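Local coordinates for NalD (Pseudomonas aeruginosa PAO1, PDB 5DAJ), which represses transcription of the MexAB-OprM multidrug efflux pump as a TetR-family regulator, probably by binding DNA, and binds novobiocin, which induces expression of the pump, at residues V96-L100 with F184-A190; A165-I170 with L193-F198. All coordinates share one frame; numbering follows the deposited sequence.

Interaction 1 (V96-L100 with F184-A190); sequences VQSLL and FDPDTDA
The pyrrolidine ring of P186 presses into the surface of helix 84-101 between V96, L99 and L100, where the all-helical C-terminal domain of this TetR-family repressor brings the first turn of helix 186-201 against the end of an earlier helix. The two short segments run nearly antiparallel, at 161°, with axes 8.2 Å apart. So close an approach suits the small residues that face across from helix 186-201, proline and alanine. P186 is the bump: its CB lies 3.5 Å from V96 O, its CG faces L99 CB, and L100 crosses the ring at about a right angle, with L100 CG 4.0 Å from P186 CG. One turn on, the roles reverse. A190 offers only a methyl, and V96 CG1 fills the shallow place beside it, 3.6 Å from A190 CB; with chi1 at 171° this methyl stands opposite the backbone N and leans across to A190, while the F184 ring lies obliquely beside it. Q97 CG, next along helix 84-101, also touches A190 CB and comes close to P186 O.

Toward solvent, L100 CD1 lies over the start of the helix, 3.4 Å from D185 OD1. D185 is the N-cap: its OD2 accepts a capping bond from T188 N, which comes from well above the carboxylate plane. Within the same chain W177 of helix 159-179 meets F184, P186 and L99, and D189 forms a salt bridge with R160 of the second subunit. The one polar link across the contact comes from Q97, whose extended side chain carries the amide along the helix start: NE2 donates to D187 O over 3.1 Å, nearly straight at 166°, meeting a lone pair of that oxygen in its carbonyl plane.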
ATOM      1  N   VAL A  96       7.887   8.120   9.051  1.00 47.90           N
ATOM      2  CA  VAL A  96       6.658   8.814   8.650  1.00 47.84           C
ATOM      3  C   VAL A  96       6.943  10.302   8.431  1.00 49.80           C
ATOM      4  O   VAL A  96       6.543  10.875   7.421  1.00 53.84           O
ATOM      5  CB  VAL A  96       5.514   8.630   9.674  1.00 48.86           C
ATOM      6  CG1 VAL A  96       4.324   9.537   9.361  1.00 49.85           C
ATOM      7  CG2 VAL A  96       5.054   7.184   9.696  1.00 50.48           C
ATOM      8  N   GLN A  97       7.644  10.909   9.380  1.00 48.56           N
ATOM      9  CA  GLN A  97       8.029  12.321   9.275  1.00 50.88           C
ATOM     10  C   GLN A  97       8.952  12.646   8.077  1.00 54.90           C
ATOM     11  O   GLN A  97       8.892  13.745   7.537  1.00 63.66           O
ATOM     12  CB  GLN A  97       8.684  12.779  10.569  1.00 50.26           C
ATOM     13  CG  GLN A  97       7.703  12.898  11.721  1.00 50.44           C
ATOM     14  CD  GLN A  97       8.342  13.406  12.994  1.00 54.76           C
ATOM     15  OE1 GLN A  97       9.489  13.092  13.291  1.00 64.56           O
ATOM     16  NE2 GLN A  97       7.602  14.201  13.755  1.00 55.79           N
ATOM     17  N   SER A  98       9.780  11.689   7.657  1.00 59.65           N
ATOM     18  CA  SER A  98      10.677  11.854   6.479  1.00 59.53           C
ATOM     19  C   SER A  98       9.947  12.119   5.151  1.00 61.92           C
ATOM     20  O   SER A  98      10.529  12.692   4.213  1.00 73.43           O
ATOM     21  CB  SER A  98      11.581  10.636   6.292  1.00 58.95           C
ATOM     22  OG  SER A  98      10.852   9.536   5.785  1.00 59.68           O
ATOM     23  N   LEU A  99       8.683  11.694   5.075  1.00 62.47           N
ATOM     24  CA  LEU A  99       7.812  11.977   3.916  1.00 58.79           C
ATOM     25  C   LEU A  99       7.771  13.450   3.523  1.00 58.76           C
ATOM     26  O   LEU A  99       7.682  13.775   2.344  1.00 65.68           O
ATOM     27  CB  LEU A  99       6.378  11.518   4.190  1.00 54.52           C
ATOM     28  CG  LEU A  99       6.131  10.015   4.179  1.00 54.74           C
ATOM     29  CD1 LEU A  99       4.770   9.704   4.786  1.00 59.85           C
ATOM     30  CD2 LEU A  99       6.221   9.481   2.764  1.00 56.21           C
ATOM     31  N   LEU A 100       7.816  14.328   4.522  1.00 62.66           N
ATOM     32  CA  LEU A 100       7.859  15.776   4.295  1.00 64.05           C
ATOM     33  C   LEU A 100       9.279  16.286   4.112  1.00 62.74           C
ATOM     34  O   LEU A 100       9.569  17.014   3.162  1.00 68.34           O
ATOM     35  CB  LEU A 100       7.203  16.543   5.457  1.00 68.11           C
ATOM     36  CG  LEU A 100       5.691  16.794   5.399  1.00 69.84           C
ATOM     37  CD1 LEU A 100       5.270  17.536   6.662  1.00 68.99           C
ATOM     38  CD2 LEU A 100       5.262  17.576   4.160  1.00 68.42           C
ATOM     39  N   PHE A 184      -3.406  13.664   6.060  1.00 38.39           N
ATOM     40  CA  PHE A 184      -2.802  14.079   7.315  1.00 33.08           C
ATOM     41  C   PHE A 184      -1.475  14.789   7.110  1.00 41.62           C
ATOM     42  O   PHE A 184      -0.940  14.835   6.011  1.00 43.50           O
ATOM     43  CB  PHE A 184      -2.647  12.886   8.284  1.00 40.98           C
ATOM     44  CG  PHE A 184      -1.725  11.805   7.800  1.00 42.77           C
ATOM     45  CD1 PHE A 184      -0.349  11.903   7.988  1.00 45.85           C
ATOM     46  CD2 PHE A 184      -2.228  10.672   7.197  1.00 42.95           C
ATOM     47  CE1 PHE A 184       0.509  10.898   7.552  1.00 42.60           C
ATOM     48  CE2 PHE A 184      -1.378   9.668   6.755  1.00 42.48           C
ATOM     49  CZ  PHE A 184      -0.008   9.777   6.934  1.00 40.81           C
ATOM     50  N   ASP A 185      -0.979  15.357   8.204  1.00 51.27           N
ATOM     51  CA  ASP A 185       0.304  16.041   8.241  1.00 51.33           C
ATOM     52  C   ASP A 185       1.360  15.120   8.864  1.00 52.86           C
ATOM     53  O   ASP A 185       1.338  14.888  10.078  1.00 63.57           O
ATOM     54  CB  ASP A 185       0.175  17.323   9.059  1.00 49.93           C
ATOM     55  CG  ASP A 185       1.491  18.038   9.226  1.00 53.30           C
ATOM     56  OD1 ASP A 185       2.267  18.113   8.244  1.00 56.33           O
ATOM     57  OD2 ASP A 185       1.758  18.541  10.342  1.00 53.62           O
ATOM     58  N   PRO A 186       2.288  14.593   8.051  1.00 50.77           N
ATOM     59  CA  PRO A 186       3.345  13.716   8.572  1.00 52.19           C
ATOM     60  C   PRO A 186       4.141  14.283   9.743  1.00 51.46           C
ATOM     61  O   PRO A 186       4.585  13.531  10.596  1.00 56.77           O
ATOM     62  CB  PRO A 186       4.263  13.519   7.363  1.00 51.93           C
ATOM     63  CG  PRO A 186       3.361  13.661   6.193  1.00 52.10           C
ATOM     64  CD  PRO A 186       2.385  14.730   6.589  1.00 52.69           C
ATOM     65  N   ASP A 187       4.322  15.593   9.778  1.00 52.29           N
ATOM     66  CA  ASP A 187       5.046  16.236  10.877  1.00 57.36           C
ATOM     67  C   ASP A 187       4.300  16.088  12.210  1.00 56.78           C
ATOM     68  O   ASP A 187       4.772  15.400  13.113  1.00 64.84           O
ATOM     69  CB  ASP A 187       5.300  17.720  10.557  1.00 61.90           C
ATOM     70  CG  ASP A 187       6.159  18.422  11.608  1.00 65.28           C
ATOM     71  OD1 ASP A 187       6.817  17.750  12.428  1.00 70.66           O
ATOM     72  OD2 ASP A 187       6.194  19.669  11.593  1.00 78.17           O
ATOM     73  N   THR A 188       3.129  16.712  12.301  1.00 51.40           N
ATOM     74  CA  THR A 188       2.398  16.856  13.571  1.00 52.45           C
ATOM     75  C   THR A 188       1.406  15.732  13.907  1.00 51.72           C
ATOM     76  O   THR A 188       1.008  15.608  15.065  1.00 53.70           O
ATOM     77  CB  THR A 188       1.625  18.195  13.630  1.00 54.40           C
ATOM     78  OG1 THR A 188       0.660  18.257  12.571  1.00 58.65           O
ATOM     79  CG2 THR A 188       2.582  19.370  13.524  1.00 51.79           C
ATOM     80  N   ASP A 189       1.004  14.935  12.918  1.00 48.58           N
ATOM     81  CA  ASP A 189       0.067  13.811  13.145  1.00 48.28           C
ATOM     82  C   ASP A 189       0.721  12.446  13.335  1.00 46.78           C
ATOM     83  O   ASP A 189       0.090  11.538  13.867  1.00 56.47           O
ATOM     84  CB  ASP A 189      -0.939  13.688  12.003  1.00 47.25           C
ATOM     85  CG  ASP A 189      -1.864  14.880  11.896  1.00 50.71           C
ATOM     86  OD1 ASP A 189      -2.251  15.464  12.930  1.00 49.65           O
ATOM     87  OD2 ASP A 189      -2.207  15.236  10.754  1.00 51.30           O
ATOM     88  N   ALA A 190       1.970  12.293  12.907  1.00 47.19           N
ATOM     89  CA  ALA A 190       2.681  11.003  13.001  1.00 46.83           C
ATOM     90  C   ALA A 190       2.604  10.363  14.386  1.00 46.89           C
ATOM     91  O   ALA A 190       2.299   9.181  14.505  1.00 49.88           O
ATOM     92  CB  ALA A 190       4.131  11.165  12.594  1.00 49.63           C
TER

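Interaction 2 (A165-I170 with L193-F198); sequences ALHALI and LLEPMF
M197, a selenomethionine in the crystal, reaches from helix 186-201 across to A165, L166 and L169 of helix 159-179. Its CB rests on L169 CD2 at 3.5 Å, and its CG, placed opposite the backbone N by a chi1 of 176°, touches both that methyl and L166 CD1, which is 4.1 Å from M197 CG. Beyond CG the chain bends at both remaining torsions, and this turns its tip toward A165 instead of letting it run straight on. SE meets A165 CB, and the terminal CE settles 3.5 Å from A165 O, while also approaching L169 CB. The L169 and M197 side chains lie alongside one another, pointing opposite ways, each covering the other's flank.

Two further pairs extend the apolar seam. L166 CD1 comes obliquely to the F198 ring, 3.8 Å from F198 CE1, with L166 CD2 near CZ of the same ring. Farther along, I170 CD1 meets L194 CD2 at 3.5 Å, the two side chains crossing at about a right angle. The segments are antiparallel at 169° but their axes stay 10.7 Å apart, so these long side chains, rather than close backbones, bridge the gap.

The packing is buried between further helices. L88, Y89 and C92 of helix 84-101 cover L166, I170, L194 and F198, Y89 meeting the F198 ring edge-to-face. A165 of the second subunit packs on L169, and L169 of the second subunit on M197, so both helices, 159-179 and 186-201, also face the dimer interface.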
ATOM      1  N   ALA A 165       1.621  -6.499  12.178  1.00 32.38           N
ATOM      2  CA  ALA A 165       0.645  -5.440  12.436  1.00 37.75           C
ATOM      3  C   ALA A 165       1.311  -4.076  12.317  1.00 39.03           C
ATOM      4  O   ALA A 165       0.806  -3.189  11.621  1.00 45.23           O
ATOM      5  CB  ALA A 165       0.017  -5.597  13.816  1.00 39.34           C
ATOM      6  N   LEU A 166       2.470  -3.938  12.955  1.00 37.68           N
ATOM      7  CA  LEU A 166       3.214  -2.674  12.939  1.00 38.86           C
ATOM      8  C   LEU A 166       3.629  -2.282  11.531  1.00 37.01           C
ATOM      9  O   LEU A 166       3.384  -1.167  11.101  1.00 36.86           O
ATOM     10  CB  LEU A 166       4.463  -2.729  13.822  1.00 42.33           C
ATOM     11  CG  LEU A 166       5.331  -1.457  13.821  1.00 43.92           C
ATOM     12  CD1 LEU A 166       4.548  -0.211  14.190  1.00 44.07           C
ATOM     13  CD2 LEU A 166       6.501  -1.618  14.766  1.00 45.39           C
ATOM     14  N   HIS A 167       4.256  -3.209  10.819  1.00 35.43           N
ATOM     15  CA  HIS A 167       4.733  -2.931   9.469  1.00 35.47           C
ATOM     16  C   HIS A 167       3.596  -2.538   8.533  1.00 35.39           C
ATOM     17  O   HIS A 167       3.748  -1.617   7.717  1.00 38.86           O
ATOM     18  CB  HIS A 167       5.489  -4.104   8.852  1.00 35.14           C
ATOM     19  CG  HIS A 167       5.961  -3.823   7.462  1.00 37.31           C
ATOM     20  ND1 HIS A 167       5.265  -4.225   6.345  1.00 41.05           N
ATOM     21  CD2 HIS A 167       7.007  -3.095   7.009  1.00 40.09           C
ATOM     22  CE1 HIS A 167       5.884  -3.792   5.264  1.00 37.88           C
ATOM     23  NE2 HIS A 167       6.948  -3.104   5.640  1.00 43.33           N
ATOM     24  N   ALA A 168       2.486  -3.263   8.626  1.00 33.16           N
ATOM     25  CA  ALA A 168       1.304  -2.967   7.825  1.00 35.78           C
ATOM     26  C   ALA A 168       0.829  -1.532   8.065  1.00 36.74           C
ATOM     27  O   ALA A 168       0.529  -0.815   7.114  1.00 41.68           O
ATOM     28  CB  ALA A 168       0.185  -3.945   8.132  1.00 37.23           C
ATOM     29  N   LEU A 169       0.809  -1.104   9.326  1.00 35.05           N
ATOM     30  CA  LEU A 169       0.429   0.274   9.655  1.00 36.32           C
ATOM     31  C   LEU A 169       1.355   1.300   9.006  1.00 37.17           C
ATOM     32  O   LEU A 169       0.884   2.242   8.370  1.00 40.12           O
ATOM     33  CB  LEU A 169       0.403   0.517  11.158  1.00 37.43           C
ATOM     34  CG  LEU A 169       0.114   1.965  11.576  1.00 37.89           C
ATOM     35  CD1 LEU A 169      -1.245   2.421  11.083  1.00 37.77           C
ATOM     36  CD2 LEU A 169       0.199   2.102  13.079  1.00 39.70           C
ATOM     37  N   ILE A 170       2.668   1.103   9.147  1.00 37.26           N
ATOM     38  CA  ILE A 170       3.659   2.013   8.536  1.00 39.60           C
ATOM     39  C   ILE A 170       3.472   2.068   7.019  1.00 40.93           C
ATOM     40  O   ILE A 170       3.422   3.146   6.428  1.00 43.29           O
ATOM     41  CB  ILE A 170       5.124   1.605   8.806  1.00 39.88           C
ATOM     42  CG1 ILE A 170       5.404   1.451  10.299  1.00 43.57           C
ATOM     43  CG2 ILE A 170       6.082   2.634   8.215  1.00 41.28           C
ATOM     44  CD1 ILE A 170       4.990   2.635  11.151  1.00 50.05           C
ATOM     45  N   LEU A 193      -0.946   9.027  15.010  1.00 48.51           N
ATOM     46  CA  LEU A 193      -1.270   7.920  14.101  1.00 46.06           C
ATOM     47  C   LEU A 193      -0.649   6.600  14.557  1.00 46.74           C
ATOM     48  O   LEU A 193      -1.252   5.532  14.402  1.00 45.87           O
ATOM     49  CB  LEU A 193      -0.816   8.251  12.682  1.00 45.72           C
ATOM     50  CG  LEU A 193      -1.601   9.399  12.042  1.00 47.43           C
ATOM     51  CD1 LEU A 193      -0.821  10.015  10.886  1.00 49.48           C
ATOM     52  CD2 LEU A 193      -2.971   8.928  11.575  1.00 43.41           C
ATOM     53  N   LEU A 194       0.556   6.694  15.111  1.00 44.99           N
ATOM     54  CA  LEU A 194       1.292   5.533  15.619  1.00 49.09           C
ATOM     55  C   LEU A 194       0.920   5.157  17.057  1.00 51.34           C
ATOM     56  O   LEU A 194       0.970   3.978  17.425  1.00 52.89           O
ATOM     57  CB  LEU A 194       2.803   5.781  15.538  1.00 49.42           C
ATOM     58  CG  LEU A 194       3.362   6.005  14.136  1.00 48.63           C
ATOM     59  CD1 LEU A 194       4.812   6.430  14.221  1.00 51.62           C
ATOM     60  CD2 LEU A 194       3.234   4.759  13.274  1.00 50.11           C
ATOM     61  N   GLU A 195       0.542   6.158  17.846  1.00 52.43           N
ATOM     62  CA  GLU A 195       0.201   5.968  19.263  1.00 54.01           C
ATOM     63  C   GLU A 195      -0.652   4.722  19.552  1.00 53.82           C
ATOM     64  O   GLU A 195      -0.224   3.859  20.331  1.00 61.23           O
ATOM     65  CB  GLU A 195      -0.463   7.234  19.841  1.00 55.34           C
ATOM     66  CG  GLU A 195      -0.799   7.210  21.336  1.00 63.08           C
ATOM     67  CD  GLU A 195       0.411   7.064  22.252  1.00 77.95           C
ATOM     68  OE1 GLU A 195       1.576   7.124  21.779  1.00 85.92           O
ATOM     69  OE2 GLU A 195       0.185   6.896  23.473  1.00 98.64           O
ATOM     70  N   PRO A 196      -1.839   4.605  18.921  1.00 50.89           N
ATOM     71  CA  PRO A 196      -2.720   3.487  19.281  1.00 50.84           C
ATOM     72  C   PRO A 196      -2.115   2.112  19.019  1.00 47.88           C
ATOM     73  O   PRO A 196      -2.305   1.201  19.817  1.00 49.09           O
ATOM     74  CB  PRO A 196      -3.951   3.708  18.398  1.00 51.70           C
ATOM     75  CG  PRO A 196      -3.470   4.539  17.264  1.00 54.37           C
ATOM     76  CD  PRO A 196      -2.424   5.428  17.849  1.00 50.75           C
HETATM   77  N   MSE A 197      -1.372   1.971  17.927  1.00 48.07           N
HETATM   78  CA  MSE A 197      -0.727   0.690  17.608  1.00 48.66           C
HETATM   79  C   MSE A 197       0.185   0.291  18.736  1.00 50.53           C
HETATM   80  O   MSE A 197       0.107  -0.834  19.236  1.00 47.15           O
HETATM   81  CB  MSE A 197       0.042   0.740  16.291  1.00 49.48           C
HETATM   82  CG  MSE A 197       0.823  -0.539  15.963  1.00 56.39           C
HETATM   83 SE   MSE A 197      -0.358  -2.126  15.895  1.00 68.94          SE
HETATM   84  CE  MSE A 197      -1.152  -1.810  14.120  1.00 72.47           C
ATOM     85  N   PHE A 198       1.052   1.207  19.151  1.00 51.43           N
ATOM     86  CA  PHE A 198       1.996   0.920  20.245  1.00 56.48           C
ATOM     87  C   PHE A 198       1.323   0.744  21.602  1.00 60.54           C
ATOM     88  O   PHE A 198       1.732  -0.119  22.385  1.00 67.97           O
ATOM     89  CB  PHE A 198       3.084   1.977  20.331  1.00 54.09           C
ATOM     90  CG  PHE A 198       4.153   1.797  19.305  1.00 51.97           C
ATOM     91  CD1 PHE A 198       4.000   2.325  18.031  1.00 49.46           C
ATOM     92  CD2 PHE A 198       5.292   1.059  19.594  1.00 49.60           C
ATOM     93  CE1 PHE A 198       4.981   2.149  17.072  1.00 47.68           C
ATOM     94  CE2 PHE A 198       6.275   0.889  18.640  1.00 47.53           C
ATOM     95  CZ  PHE A 198       6.120   1.432  17.378  1.00 47.22           C
TER

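From the N terminus, the chain first supplies 96-100 on helix 84-101, then 165-170 on helix 159-179. It next returns at 184-190 to close the longer loop of interaction 1, which spans 83 intervening residues. Interaction 2 closes only afterwards, at 193-198, over 22 residues, so the segments alternate and the two loops cross. Helix 186-201 serves both contacts: interaction 1 joins its first turn to helix 84-101, and interaction 2 its later turns to helix 159-179. The contact centres are about 14 Å apart, and F184 CD1 packs 3.5 Å from L193 CD1 where they join. Together they bind three helices of the C-terminal regulatory region into one bundle.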